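Local coordinates for protein cellulase (Xanthomonas axonopodis pv. citri, PDB 5HOS) that probably hydrolyses internal beta-1,4-glucosidic bonds of cellulose, as an endo-beta-1,4-glucanase of glycoside hydrolase family 5, at residues A[69-83]-A[107-121]. Residues are numbered along the deposited sequence; the frame is centred on the assembly and turned at random.
Sequences NTVRLPILWERLQPR and KMYVIVDVHNYAKYY
Strands 70-75 and 109-114, joined through helix 90-105 in a beta-alpha-beta crossover, are neighbouring parallel staves of the eight-stranded (beta/alpha)8 barrel of family 5. Their short axes differ by 22°, and seven backbone hydrogen bonds run in unbroken register from Tyr109 N to Asn69 O through His115 N to Ile75 O. Thr70, Arg72, Ile111 and Asp113 share one face of the sheet; Val71, Leu73, Val110 and Val112 occupy the other, where Leu73 and Val110 touch helix 90-105. The Arg72 chain, extended with CG anti to the backbone N (chi1 -178°), lays its guanidinium against the Asp113 carboxylate, the planes stacked at 12°. NH1 of Arg72 lies 3.4 Å from OD2 of Asp113, a salt bridge of charge alone, because OD2 sits over the guanidinium face. NH1 and NH2 of Arg72 hydrogen-bond to Asn33 and Asn158 and form salt bridges with Glu271 and Glu227, while the syn lone pair of Asp113 OD2 receives His115 ND1 at 2.7 Å. Asn116, which opens a type I' turn, joins that turn to the start of helix 77-80: its OD1 accepts Trp77 N (2.8 Å), and its ND2 reaches Glu78 OE1 (2.9 Å). Glu78 OE2 takes Tyr121 N on its anti lone pair at 2.7 Å, and Glu78 CG stands 3.6 Å above the centre of the Tyr121 ring. Tyr120 CD1 presses on the Trp77 face, 3.3 Å from CD2 of Trp77, and the Tyr120 hydroxyl donates to Gln81 O. These bonds tie the segments together just beyond the strands, whereas the many-partnered Arg72 cluster is consistent with the polar active-site region of family 5 barrels.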
loop_
_atom_site.group_PDB
_atom_site.type_symbol
_atom_site.label_atom_id
_atom_site.label_comp_id
_atom_site.label_asym_id
_atom_site.label_seq_id
_atom_site.Cartn_x
_atom_site.Cartn_y
_atom_site.Cartn_z
ATOM N N ASN A 69 11.981 4.600 -6.257
ATOM C CA ASN A 69 11.847 3.530 -7.241
ATOM C C ASN A 69 10.497 2.816 -7.240
ATOM O O ASN A 69 10.343 1.829 -7.940
ATOM C CB ASN A 69 12.988 2.514 -7.090
ATOM C CG ASN A 69 12.870 1.669 -5.829
ATOM O OD1 ASN A 69 12.045 1.934 -4.964
ATOM N ND2 ASN A 69 13.700 0.641 -5.728
ATOM N N THR A 70 9.523 3.307 -6.476
ATOM C CA THR A 70 8.248 2.600 -6.305
ATOM C C THR A 70 7.066 3.563 -6.308
ATOM O O THR A 70 7.131 4.630 -5.719
ATOM C CB THR A 70 8.261 1.781 -4.995
ATOM O OG1 THR A 70 9.367 0.866 -5.022
ATOM C CG2 THR A 70 6.972 0.987 -4.806
ATOM N N VAL A 71 6.007 3.170 -7.008
ATOM C CA VAL A 71 4.707 3.823 -6.949
ATOM C C VAL A 71 3.726 2.805 -6.393
ATOM O O VAL A 71 3.641 1.686 -6.897
ATOM C CB VAL A 71 4.250 4.294 -8.351
ATOM C CG1 VAL A 71 2.754 4.589 -8.396
ATOM C CG2 VAL A 71 5.065 5.514 -8.764
ATOM N N ARG A 72 2.995 3.183 -5.350
ATOM C CA ARG A 72 1.838 2.404 -4.937
ATOM C C ARG A 72 0.654 3.033 -5.633
ATOM O O ARG A 72 0.431 4.255 -5.524
ATOM C CB ARG A 72 1.663 2.371 -3.418
ATOM C CG ARG A 72 0.484 1.536 -2.923
ATOM C CD ARG A 72 0.664 1.218 -1.451
ATOM N NE ARG A 72 -0.407 0.458 -0.810
ATOM C CZ ARG A 72 -1.461 0.971 -0.162
ATOM N NH1 ARG A 72 -1.675 2.288 -0.095
ATOM N NH2 ARG A 72 -2.319 0.148 0.434
ATOM N N LEU A 73 -0.082 2.204 -6.364
ATOM C CA LEU A 73 -1.193 2.662 -7.187
ATOM C C LEU A 73 -2.522 2.099 -6.684
ATOM O O LEU A 73 -2.871 0.958 -6.990
ATOM C CB LEU A 73 -0.945 2.245 -8.635
ATOM C CG LEU A 73 -1.948 2.742 -9.671
ATOM C CD1 LEU A 73 -1.732 4.223 -9.936
ATOM C CD2 LEU A 73 -1.830 1.922 -10.948
ATOM N N PRO A 74 -3.266 2.899 -5.898
ATOM C CA PRO A 74 -4.593 2.497 -5.491
ATOM C C PRO A 74 -5.549 2.415 -6.679
ATOM O O PRO A 74 -5.605 3.349 -7.488
ATOM C CB PRO A 74 -5.034 3.629 -4.560
ATOM C CG PRO A 74 -3.791 4.215 -4.040
ATOM C CD PRO A 74 -2.863 4.151 -5.220
ATOM N N ILE A 75 -6.260 1.292 -6.775
ATOM C CA ILE A 75 -7.327 1.087 -7.750
ATOM C C ILE A 75 -8.545 0.556 -7.018
ATOM O O ILE A 75 -8.412 -0.005 -5.927
ATOM C CB ILE A 75 -6.911 0.143 -8.898
ATOM C CG1 ILE A 75 -6.626 -1.292 -8.420
ATOM C CG2 ILE A 75 -5.686 0.699 -9.602
ATOM C CD1 ILE A 75 -7.800 -2.238 -8.472
ATOM N N LEU A 76 -9.725 0.763 -7.603
ATOM C CA LEU A 76 -10.974 0.265 -7.029
ATOM C C LEU A 76 -11.336 -1.069 -7.622
ATOM O O LEU A 76 -11.479 -1.178 -8.841
ATOM C CB LEU A 76 -12.142 1.211 -7.308
ATOM C CG LEU A 76 -12.559 2.275 -6.309
ATOM C CD1 LEU A 76 -13.958 2.740 -6.690
ATOM C CD2 LEU A 76 -12.536 1.796 -4.869
ATOM N N TRP A 77 -11.532 -2.068 -6.765
ATOM C CA TRP A 77 -11.941 -3.414 -7.192
ATOM C C TRP A 77 -13.103 -3.346 -8.198
ATOM O O TRP A 77 -13.054 -3.964 -9.255
ATOM C CB TRP A 77 -12.352 -4.245 -5.966
ATOM C CG TRP A 77 -12.596 -5.720 -6.192
ATOM C CD1 TRP A 77 -12.701 -6.389 -7.384
ATOM C CD2 TRP A 77 -12.820 -6.698 -5.177
ATOM N NE1 TRP A 77 -12.960 -7.713 -7.169
ATOM C CE2 TRP A 77 -13.045 -7.933 -5.822
ATOM C CE3 TRP A 77 -12.857 -6.647 -3.776
ATOM C CZ2 TRP A 77 -13.287 -9.121 -5.114
ATOM C CZ3 TRP A 77 -13.105 -7.841 -3.067
ATOM C CH2 TRP A 77 -13.320 -9.046 -3.738
ATOM N N GLU A 78 -14.125 -2.564 -7.871
ATOM C CA GLU A 78 -15.347 -2.530 -8.667
ATOM C C GLU A 78 -15.157 -1.906 -10.047
ATOM O O GLU A 78 -15.908 -2.228 -10.979
ATOM C CB GLU A 78 -16.459 -1.795 -7.917
ATOM C CG GLU A 78 -16.865 -2.493 -6.624
ATOM C CD GLU A 78 -16.079 -2.062 -5.394
ATOM O OE1 GLU A 78 -15.065 -1.331 -5.505
ATOM O OE2 GLU A 78 -16.486 -2.477 -4.289
ATOM N N ARG A 79 -14.176 -1.019 -10.179
ATOM C CA ARG A 79 -13.813 -0.465 -11.486
ATOM C C ARG A 79 -13.037 -1.478 -12.327
ATOM O O ARG A 79 -13.235 -1.568 -13.530
ATOM C CB ARG A 79 -13.010 0.818 -11.321
ATOM C CG ARG A 79 -13.821 1.927 -10.671
ATOM C CD ARG A 79 -13.127 3.270 -10.719
ATOM N NE ARG A 79 -14.063 4.313 -10.276
ATOM C CZ ARG A 79 -13.832 5.266 -9.375
ATOM N NH1 ARG A 79 -12.645 5.424 -8.786
ATOM N NH2 ARG A 79 -14.819 6.119 -9.084
ATOM N N LEU A 80 -12.153 -2.234 -11.691
ATOM C CA LEU A 80 -11.382 -3.258 -12.390
ATOM C C LEU A 80 -12.180 -4.534 -12.694
ATOM O O LEU A 80 -11.956 -5.155 -13.732
ATOM C CB LEU A 80 -10.116 -3.595 -11.613
ATOM C CG LEU A 80 -9.180 -4.627 -12.261
ATOM C CD1 LEU A 80 -8.697 -4.184 -13.634
ATOM C CD2 LEU A 80 -8.009 -4.890 -11.343
ATOM N N GLN A 81 -13.077 -4.929 -11.789
ATOM C CA GLN A 81 -13.887 -6.136 -11.951
ATOM C C GLN A 81 -15.318 -5.839 -11.515
ATOM O O GLN A 81 -15.673 -6.063 -10.361
ATOM C CB GLN A 81 -13.301 -7.300 -11.163
ATOM C CG GLN A 81 -13.964 -8.631 -11.489
ATOM C CD GLN A 81 -13.470 -9.768 -10.625
ATOM O OE1 GLN A 81 -13.176 -9.578 -9.445
ATOM N NE2 GLN A 81 -13.394 -10.964 -11.201
ATOM N N PRO A 82 -16.140 -5.320 -12.443
ATOM C CA PRO A 82 -17.497 -4.865 -12.083
ATOM C C PRO A 82 -18.482 -5.948 -11.610
ATOM O O PRO A 82 -19.468 -5.613 -10.956
ATOM C CB PRO A 82 -17.993 -4.199 -13.375
ATOM C CG PRO A 82 -16.754 -3.786 -14.089
ATOM C CD PRO A 82 -15.774 -4.891 -13.806
ATOM N N ARG A 83 -18.221 -7.216 -11.932
ATOM C CA ARG A 83 -19.079 -8.329 -11.529
ATOM C C ARG A 83 -18.270 -9.421 -10.871
ATOM O O ARG A 83 -17.178 -9.745 -11.335
ATOM C CB ARG A 83 -19.806 -8.910 -12.746
ATOM C CG ARG A 83 -20.803 -7.947 -13.356
ATOM C CD ARG A 83 -21.527 -8.557 -14.548
ATOM N NE ARG A 83 -22.457 -7.588 -15.121
ATOM C CZ ARG A 83 -23.691 -7.334 -14.677
ATOM N NH1 ARG A 83 -24.211 -7.978 -13.628
ATOM N NH2 ARG A 83 -24.426 -6.411 -15.297
ATOM N N LYS A 107 12.112 3.569 -14.597
ATOM C CA LYS A 107 12.796 2.537 -13.799
ATOM C C LYS A 107 12.197 2.360 -12.389
ATOM O O LYS A 107 12.919 2.267 -11.387
ATOM C CB LYS A 107 14.307 2.799 -13.753
ATOM C CG LYS A 107 14.943 2.915 -15.142
ATOM C CD LYS A 107 16.466 2.969 -15.065
ATOM C CE LYS A 107 17.092 3.615 -16.297
ATOM N NZ LYS A 107 16.636 3.018 -17.582
ATOM N N MET A 108 10.869 2.314 -12.335
ATOM C CA MET A 108 10.150 2.152 -11.086
ATOM C C MET A 108 9.313 0.875 -11.076
ATOM O O MET A 108 8.955 0.331 -12.136
ATOM C CB MET A 108 9.247 3.363 -10.833
ATOM C CG MET A 108 9.994 4.681 -10.719
ATOM S SD MET A 108 8.883 6.067 -10.461
ATOM C CE MET A 108 8.748 6.112 -8.680
ATOM N N TYR A 109 9.024 0.410 -9.863
ATOM C CA TYR A 109 8.073 -0.670 -9.597
ATOM C C TYR A 109 6.692 -0.080 -9.324
ATOM O O TYR A 109 6.584 1.079 -8.920
ATOM C CB TYR A 109 8.512 -1.461 -8.363
ATOM C CG TYR A 109 9.863 -2.130 -8.476
ATOM C CD1 TYR A 109 11.026 -1.472 -8.094
ATOM C CD2 TYR A 109 9.976 -3.433 -8.953
ATOM C CE1 TYR A 109 12.267 -2.082 -8.195
ATOM C CE2 TYR A 109 11.215 -4.055 -9.059
ATOM C CZ TYR A 109 12.353 -3.374 -8.673
ATOM O OH TYR A 109 13.590 -3.989 -8.767
ATOM N N VAL A 110 5.649 -0.893 -9.527
ATOM C CA VAL A 110 4.269 -0.490 -9.217
ATOM C C VAL A 110 3.653 -1.535 -8.304
ATOM O O VAL A 110 3.625 -2.718 -8.650
ATOM C CB VAL A 110 3.390 -0.331 -10.476
ATOM C CG1 VAL A 110 1.940 -0.050 -10.115
ATOM C CG2 VAL A 110 3.909 0.791 -11.344
ATOM N N ILE A 111 3.150 -1.087 -7.153
ATOM C CA ILE A 111 2.293 -1.906 -6.313
ATOM C C ILE A 111 0.875 -1.663 -6.783
ATOM O O ILE A 111 0.385 -0.532 -6.696
ATOM C CB ILE A 111 2.395 -1.525 -4.818
ATOM C CG1 ILE A 111 3.831 -1.667 -4.308
ATOM C CG2 ILE A 111 1.436 -2.365 -3.966
ATOM C CD1 ILE A 111 4.105 -0.865 -3.044
ATOM N N VAL A 112 0.220 -2.701 -7.281
ATOM C CA VAL A 112 -1.201 -2.620 -7.589
ATOM C C VAL A 112 -1.932 -2.839 -6.272
ATOM O O VAL A 112 -1.911 -3.941 -5.731
ATOM C CB VAL A 112 -1.639 -3.660 -8.635
ATOM C CG1 VAL A 112 -3.143 -3.561 -8.885
ATOM C CG2 VAL A 112 -0.867 -3.466 -9.933
ATOM N N ASP A 113 -2.568 -1.782 -5.768
ATOM C CA ASP A 113 -3.233 -1.784 -4.452
ATOM C C ASP A 113 -4.731 -1.826 -4.682
ATOM O O ASP A 113 -5.327 -0.833 -5.100
ATOM C CB ASP A 113 -2.795 -0.534 -3.644
ATOM C CG ASP A 113 -3.852 -0.027 -2.642
ATOM O OD1 ASP A 113 -4.616 -0.828 -2.058
ATOM O OD2 ASP A 113 -3.900 1.209 -2.440
ATOM N N VAL A 114 -5.338 -2.972 -4.389
ATOM C CA VAL A 114 -6.791 -3.111 -4.453
ATOM C C VAL A 114 -7.300 -2.385 -3.203
ATOM O O VAL A 114 -7.207 -2.908 -2.091
ATOM C CB VAL A 114 -7.224 -4.589 -4.480
ATOM C CG1 VAL A 114 -8.743 -4.711 -4.500
ATOM C CG2 VAL A 114 -6.615 -5.290 -5.692
ATOM N N HIS A 115 -7.820 -1.174 -3.412
ATOM C CA HIS A 115 -7.992 -0.192 -2.345
ATOM C C HIS A 115 -9.400 -0.246 -1.784
ATOM O O HIS A 115 -10.154 0.720 -1.870
ATOM C CB HIS A 115 -7.631 1.209 -2.856
ATOM C CG HIS A 115 -7.301 2.194 -1.773
ATOM N ND1 HIS A 115 -6.027 2.358 -1.278
ATOM C CD2 HIS A 115 -8.072 3.095 -1.120
ATOM C CE1 HIS A 115 -6.027 3.307 -0.361
ATOM N NE2 HIS A 115 -7.257 3.768 -0.244
ATOM N N ASN A 116 -9.733 -1.382 -1.174
ATOM C CA ASN A 116 -11.131 -1.748 -0.925
ATOM C C ASN A 116 -11.588 -2.089 0.497
ATOM O O ASN A 116 -12.754 -2.409 0.690
ATOM C CB ASN A 116 -11.524 -2.860 -1.895
ATOM C CG ASN A 116 -12.120 -2.302 -3.154
ATOM O OD1 ASN A 116 -11.401 -1.744 -3.984
ATOM N ND2 ASN A 116 -13.448 -2.378 -3.277
ATOM N N TYR A 117 -10.698 -2.011 1.483
ATOM C CA TYR A 117 -11.085 -2.213 2.884
ATOM C C TYR A 117 -11.790 -3.563 3.112
ATOM O O TYR A 117 -12.647 -3.686 3.978
ATOM C CB TYR A 117 -11.930 -1.022 3.375
ATOM C CG TYR A 117 -11.275 0.310 3.111
ATOM C CD1 TYR A 117 -10.356 0.840 4.006
ATOM C CD2 TYR A 117 -11.536 1.024 1.937
ATOM C CE1 TYR A 117 -9.727 2.052 3.757
ATOM C CE2 TYR A 117 -10.910 2.234 1.676
ATOM C CZ TYR A 117 -10.013 2.748 2.596
ATOM O OH TYR A 117 -9.388 3.948 2.350
ATOM N N ALA A 118 -11.377 -4.567 2.335
ATOM C CA ALA A 118 -11.927 -5.928 2.350
ATOM C C ALA A 118 -13.429 -5.997 2.042
ATOM O O ALA A 118 -14.121 -6.897 2.511
ATOM C CB ALA A 118 -11.592 -6.640 3.660
ATOM N N LYS A 119 -13.904 -5.055 1.230
ATOM C CA LYS A 119 -15.288 -5.012 0.802
ATOM C C LYS A 119 -15.396 -4.975 -0.726
ATOM O O LYS A 119 -14.531 -4.423 -1.416
ATOM C CB LYS A 119 -15.996 -3.795 1.402
ATOM C CG LYS A 119 -16.215 -3.917 2.898
ATOM C CD LYS A 119 -16.867 -2.664 3.464
ATOM C CE LYS A 119 -17.485 -2.946 4.827
ATOM N NZ LYS A 119 -17.358 -1.768 5.721
ATOM N N TYR A 120 -16.471 -5.578 -1.225
ATOM C CA TYR A 120 -16.846 -5.546 -2.635
ATOM C C TYR A 120 -18.297 -5.097 -2.677
ATOM O O TYR A 120 -19.165 -5.768 -2.112
ATOM C CB TYR A 120 -16.677 -6.936 -3.233
ATOM C CG TYR A 120 -16.873 -7.025 -4.724
ATOM C CD1 TYR A 120 -16.071 -6.290 -5.605
ATOM C CD2 TYR A 120 -17.847 -7.861 -5.262
ATOM C CE1 TYR A 120 -16.246 -6.379 -6.981
ATOM C CE2 TYR A 120 -18.020 -7.969 -6.629
ATOM C CZ TYR A 120 -17.220 -7.228 -7.487
ATOM O OH TYR A 120 -17.428 -7.326 -8.845
ATOM N N TYR A 121 -18.543 -3.952 -3.311
ATOM C CA TYR A 121 -19.835 -3.250 -3.269
ATOM C C TYR A 121 -20.388 -3.138 -1.838
ATOM O O TYR A 121 -21.579 -3.371 -1.594
ATOM C CB TYR A 121 -20.859 -3.920 -4.207
ATOM C CG TYR A 121 -20.559 -3.762 -5.686
ATOM C CD1 TYR A 121 -20.929 -2.610 -6.370
ATOM C CD2 TYR A 121 -19.905 -4.770 -6.402
ATOM C CE1 TYR A 121 -20.665 -2.458 -7.723
ATOM C CE2 TYR A 121 -19.636 -4.633 -7.756
ATOM C CZ TYR A 121 -20.021 -3.481 -8.417
ATOM O OH TYR A 121 -19.758 -3.333 -9.762
#